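Local coordinates for lipoprotein (Paraburkholderia phytofirmans, PDB 5T11), which probably helps guide Pel polysaccharide export across the outer membrane, as a periplasmic lipoprotein that assembles into a ring of twelve subunits, at residues V113-I118 against A150-P155; P109-T114 against S142-S147. The protein carries 1 engineered substitution. All blocks are in the same frame, centred on the assembly; numbering follows the deposited sequence.

Overall arrangement
Following the chain from the N terminus, strand 5-9 forms one outer strand of a mixed sheet and strand 21-28 enters further in; strand 109-119 then lies between strands 90-99 and 125-134. The chain turns back through 125-134 and reaches helix 141-152, which packs on the face of strand 109-119. Contact 2 (109-114 with 142-147) joins the start of that strand to the first half of the helix, and contact 1 (113-118 with 150-155) joins the strand's later part to the helix end. The two closures cross in sequence, sharing V113 and T114, with neither nested in the other; their centres are about 12 Å apart, and each encloses strand 125-134.

Contact 1: V113-I118 against A150-P155; sequences VTFELI and AKVLSP
The ring of F115 is met by two neighbouring residues, V152 and L153, where helix 141-152 runs out, and this is where the contact is tight. L153 CD2 sits over one face, 4.0 Å from the centroid of the F115 ring and 19° off its normal, a CH-pi contact displaced toward the rim. V152 comes in obliquely: its CG1, anti to the backbone N (chi1 166°), lies 3.6 Å from F115 CD2 and somewhat farther from CE2. With CG beside its own backbone N (chi1 -73°), F115 offers CD2 to both methyls. In the fold this is a helix packed on a mixed beta-sheet, and A43 of helix 35-49 and L92 of strand 90-99 touch both F115 and L153 in the same buried core. The packing is looser at V113, whose CG2 comes no nearer than 4.5 Å to V152 CG2. Farther from the strand, K151 is exposed and S154 partly so; here the chain is held by local bonds, K151 O receiving both S154 N and S154 OG, the hydroxyl lying in the carbonyl plane at 2.9 Å from that oxygen.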
loop_
_atom_site.group_PDB
_atom_site.type_symbol
_atom_site.label_atom_id
_atom_site.label_comp_id
_atom_site.label_asym_id
_atom_site.label_seq_id
_atom_site.Cartn_x
_atom_site.Cartn_y
_atom_site.Cartn_z
ATOM N N VAL B 113 3.861 -10.058 -34.081
ATOM C CA VAL B 113 5.175 -10.569 -34.476
ATOM C C VAL B 113 5.494 -10.123 -35.900
ATOM O O VAL B 113 4.607 -10.024 -36.755
ATOM C CB VAL B 113 5.267 -12.111 -34.405
ATOM C CG1 VAL B 113 5.143 -12.599 -32.983
ATOM C CG2 VAL B 113 4.202 -12.757 -35.295
ATOM N N THR B 114 6.778 -9.865 -36.153
ATOM C CA THR B 114 7.296 -9.638 -37.496
ATOM C C THR B 114 8.433 -10.626 -37.745
ATOM O O THR B 114 9.205 -10.936 -36.830
ATOM C CB THR B 114 7.787 -8.188 -37.669
ATOM O OG1 THR B 114 8.611 -7.834 -36.551
ATOM C CG2 THR B 114 6.607 -7.202 -37.746
ATOM N N PHE B 115 8.532 -11.136 -38.972
ATOM C CA PHE B 115 9.566 -12.101 -39.341
ATOM C C PHE B 115 10.230 -11.681 -40.647
ATOM O O PHE B 115 9.589 -11.077 -41.515
ATOM C CB PHE B 115 9.006 -13.526 -39.537
ATOM C CG PHE B 115 8.613 -14.223 -38.265
ATOM C CD1 PHE B 115 9.579 -14.829 -37.459
ATOM C CD2 PHE B 115 7.274 -14.326 -37.898
ATOM C CE1 PHE B 115 9.217 -15.478 -36.282
ATOM C CE2 PHE B 115 6.906 -14.972 -36.718
ATOM C CZ PHE B 115 7.879 -15.551 -35.913
ATOM N N GLU B 116 11.517 -12.024 -40.785
ATOM C CA GLU B 116 12.266 -11.860 -42.028
ATOM C C GLU B 116 13.041 -13.140 -42.305
ATOM O O GLU B 116 13.595 -13.749 -41.383
ATOM C CB GLU B 116 13.275 -10.682 -41.984
ATOM C CG GLU B 116 12.690 -9.320 -41.701
ATOM C CD GLU B 116 12.590 -9.027 -40.212
ATOM O OE1 GLU B 116 13.493 -9.445 -39.454
ATOM O OE2 GLU B 116 11.602 -8.381 -39.803
ATOM N N LEU B 117 13.089 -13.540 -43.571
ATOM C CA LEU B 117 13.938 -14.637 -44.014
ATOM C C LEU B 117 15.087 -14.055 -44.825
ATOM O O LEU B 117 14.857 -13.389 -45.846
ATOM C CB LEU B 117 13.152 -15.654 -44.841
ATOM C CG LEU B 117 13.931 -16.938 -45.135
ATOM C CD1 LEU B 117 14.069 -17.752 -43.847
ATOM C CD2 LEU B 117 13.261 -17.744 -46.232
ATOM N N ILE B 118 16.315 -14.315 -44.387
ATOM C CA ILE B 118 17.508 -13.718 -44.979
ATOM C C ILE B 118 18.299 -14.784 -45.731
ATOM O O ILE B 118 18.527 -15.882 -45.212
ATOM C CB ILE B 118 18.369 -13.029 -43.906
ATOM C CG1 ILE B 118 17.589 -11.847 -43.303
ATOM C CG2 ILE B 118 19.697 -12.570 -44.502
ATOM C CD1 ILE B 118 17.913 -11.558 -41.854
ATOM N N ALA B 150 2.216 -20.194 -36.698
ATOM C CA ALA B 150 1.967 -21.214 -37.717
ATOM C C ALA B 150 1.357 -20.594 -38.968
ATOM O O ALA B 150 1.778 -20.893 -40.092
ATOM C CB ALA B 150 1.060 -22.317 -37.165
ATOM N N LYS B 151 0.373 -19.706 -38.787
ATOM C CA LYS B 151 -0.239 -19.029 -39.932
ATOM C C LYS B 151 0.784 -18.145 -40.648
ATOM O O LYS B 151 0.951 -18.227 -41.875
ATOM C CB LYS B 151 -1.449 -18.209 -39.449
ATOM C CG LYS B 151 -2.263 -17.510 -40.530
ATOM C CD LYS B 151 -2.971 -18.523 -41.428
ATOM C CE LYS B 151 -3.896 -17.858 -42.447
ATOM N NZ LYS B 151 -4.297 -18.829 -43.502
ATOM N N VAL B 152 1.507 -17.316 -39.883
ATOM C CA VAL B 152 2.438 -16.348 -40.459
ATOM C C VAL B 152 3.536 -17.050 -41.259
ATOM O O VAL B 152 3.937 -16.580 -42.333
ATOM C CB VAL B 152 3.033 -15.463 -39.346
ATOM C CG1 VAL B 152 4.238 -14.688 -39.866
ATOM C CG2 VAL B 152 1.971 -14.506 -38.780
ATOM N N LEU B 153 4.052 -18.162 -40.747
ATOM C CA LEU B 153 5.154 -18.875 -41.385
ATOM C C LEU B 153 4.690 -19.932 -42.382
ATOM O O LEU B 153 5.527 -20.656 -42.942
ATOM C CB LEU B 153 6.049 -19.529 -40.323
ATOM C CG LEU B 153 6.743 -18.582 -39.329
ATOM C CD1 LEU B 153 7.684 -19.359 -38.398
ATOM C CD2 LEU B 153 7.499 -17.458 -40.051
ATOM N N SER B 154 3.383 -20.031 -42.628
ATOM C CA SER B 154 2.892 -21.031 -43.572
ATOM C C SER B 154 3.489 -20.929 -44.981
ATOM O O SER B 154 3.633 -21.986 -45.621
ATOM C CB SER B 154 1.359 -20.979 -43.646
ATOM O OG SER B 154 0.915 -19.802 -44.293
ATOM N N PRO B 155 3.843 -19.752 -45.524
ATOM C CA PRO B 155 4.487 -19.750 -46.852
ATOM C C PRO B 155 5.890 -20.357 -46.866
ATOM O O PRO B 155 6.423 -20.592 -47.958
ATOM C CB PRO B 155 4.522 -18.263 -47.230
ATOM C CG PRO B 155 3.479 -17.598 -46.335
ATOM C CD PRO B 155 3.543 -18.378 -45.065
#

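Contact 2: P109-T114 against S142-S147; sequences PVVGVT and SSVATS
V144 reaches P109 and V111 with one methyl each, fastening the first half of helix 141-152 to the beginning of strand 109-119. This is alpha/beta packing, a helix laid along one face of a mixed sheet: the short segments run roughly parallel, their N-to-C directions 29° apart, with their axes 7.9 Å from each other at closest approach.

Between the two segments the interaction is entirely apolar, with no hydrogen bond from strand to helix. With V144 CG1 anti to the backbone N (chi1 169°), the two methyls fork toward different strand residues. The V144 and P109 side chains cross at about a right angle, with V144 CG2 3.8 Å from P109 CG, while CG1 lies alongside V111, the two valines passing each other in opposite directions. V111 CG2 is the shared point on the strand, since it also touches the methyl of A145, with 3.9 Å between V111 CG2 and A145 CB. All four residues are buried; W99 of strand 90-99 packs on both V111 and A145, and L141 and L148 of the same helix extend the apolar patch around V111. V110, pointing away from the helix, packs on Y101 of a second subunit.

Polar interactions belong to the helix and its other neighbours. Its start meets a third subunit: S143 OG hydrogen-bonds T132 OG1 of that subunit, and S142 N hydrogen-bonds its E98 OE1, so the same short helix both covers its own sheet and joins the dodecamer interface. Within the chain, S147 OG is bonded to R133 NH1. Along the helix backbone, T146 N donates to S142 O at 2.9 Å.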
loop_
_atom_site.group_PDB
_atom_site.type_symbol
_atom_site.label_atom_id
_atom_site.label_comp_id
_atom_site.label_asym_id
_atom_site.label_seq_id
_atom_site.Cartn_x
_atom_site.Cartn_y
_atom_site.Cartn_z
ATOM N N PRO B 109 -5.621 -12.571 -24.390
ATOM C CA PRO B 109 -4.254 -12.604 -24.932
ATOM C C PRO B 109 -4.153 -11.857 -26.252
ATOM O O PRO B 109 -5.080 -11.853 -27.064
ATOM C CB PRO B 109 -3.990 -14.104 -25.139
ATOM C CG PRO B 109 -5.367 -14.708 -25.345
ATOM C CD PRO B 109 -6.275 -13.893 -24.424
ATOM N N VAL B 110 -3.007 -11.216 -26.463
ATOM C CA VAL B 110 -2.733 -10.470 -27.686
ATOM C C VAL B 110 -1.284 -10.727 -28.098
ATOM O O VAL B 110 -0.378 -10.721 -27.257
ATOM C CB VAL B 110 -3.004 -8.957 -27.503
ATOM C CG1 VAL B 110 -4.498 -8.682 -27.313
ATOM C CG2 VAL B 110 -2.262 -8.440 -26.298
ATOM N N VAL B 111 -1.064 -10.941 -29.397
ATOM C CA VAL B 111 0.255 -11.274 -29.941
ATOM C C VAL B 111 0.503 -10.472 -31.213
ATOM O O VAL B 111 -0.362 -10.413 -32.097
ATOM C CB VAL B 111 0.379 -12.780 -30.250
ATOM C CG1 VAL B 111 1.747 -13.102 -30.876
ATOM C CG2 VAL B 111 0.159 -13.611 -28.976
ATOM N N GLY B 112 1.685 -9.863 -31.311
ATOM C CA GLY B 112 2.133 -9.218 -32.537
ATOM C C GLY B 112 3.573 -9.620 -32.839
ATOM O O GLY B 112 4.414 -9.568 -31.934
ATOM N N VAL B 113 3.861 -10.058 -34.081
ATOM C CA VAL B 113 5.175 -10.569 -34.476
ATOM C C VAL B 113 5.494 -10.123 -35.900
ATOM O O VAL B 113 4.607 -10.024 -36.755
ATOM C CB VAL B 113 5.267 -12.111 -34.405
ATOM C CG1 VAL B 113 5.143 -12.599 -32.983
ATOM C CG2 VAL B 113 4.202 -12.757 -35.295
ATOM N N THR B 114 6.778 -9.865 -36.153
ATOM C CA THR B 114 7.296 -9.638 -37.496
ATOM C C THR B 114 8.433 -10.626 -37.745
ATOM O O THR B 114 9.205 -10.936 -36.830
ATOM C CB THR B 114 7.787 -8.188 -37.669
ATOM O OG1 THR B 114 8.611 -7.834 -36.551
ATOM C CG2 THR B 114 6.607 -7.202 -37.746
ATOM N N SER B 142 -0.197 -18.666 -25.023
ATOM C CA SER B 142 0.621 -19.543 -25.859
ATOM C C SER B 142 -0.196 -20.201 -26.977
ATOM O O SER B 142 0.334 -20.406 -28.072
ATOM C CB SER B 142 1.345 -20.596 -25.004
ATOM O OG SER B 142 0.437 -21.400 -24.261
ATOM N N SER B 143 -1.471 -20.535 -26.742
ATOM C CA SER B 143 -2.291 -21.047 -27.841
ATOM C C SER B 143 -2.407 -20.019 -28.963
ATOM O O SER B 143 -2.251 -20.350 -30.145
ATOM C CB SER B 143 -3.682 -21.440 -27.345
ATOM O OG SER B 143 -3.650 -22.670 -26.646
ATOM N N VAL B 144 -2.676 -18.757 -28.609
ATOM C CA VAL B 144 -2.791 -17.719 -29.626
ATOM C C VAL B 144 -1.461 -17.529 -30.352
ATOM O O VAL B 144 -1.409 -17.461 -31.585
ATOM C CB VAL B 144 -3.295 -16.406 -29.001
ATOM C CG1 VAL B 144 -3.146 -15.274 -29.989
ATOM C CG2 VAL B 144 -4.763 -16.548 -28.596
ATOM N N ALA B 145 -0.366 -17.437 -29.600
ATOM C CA ALA B 145 0.937 -17.231 -30.230
ATOM C C ALA B 145 1.306 -18.386 -31.169
ATOM O O ALA B 145 1.822 -18.159 -32.273
ATOM C CB ALA B 145 2.006 -17.051 -29.154
ATOM N N THR B 146 1.056 -19.630 -30.750
ATOM C CA THR B 146 1.467 -20.763 -31.570
ATOM C C THR B 146 0.634 -20.828 -32.845
ATOM O O THR B 146 1.168 -21.014 -33.945
ATOM C CB THR B 146 1.349 -22.073 -30.787
ATOM O OG1 THR B 146 0.006 -22.212 -30.303
ATOM C CG2 THR B 146 2.337 -22.100 -29.607
ATOM N N SER B 147 -0.683 -20.673 -32.707
ATOM C CA SER B 147 -1.576 -20.655 -33.861
ATOM C C SER B 147 -1.200 -19.549 -34.846
ATOM O O SER B 147 -1.243 -19.754 -36.066
ATOM C CB SER B 147 -3.019 -20.486 -33.373
ATOM O OG SER B 147 -3.966 -20.632 -34.410
#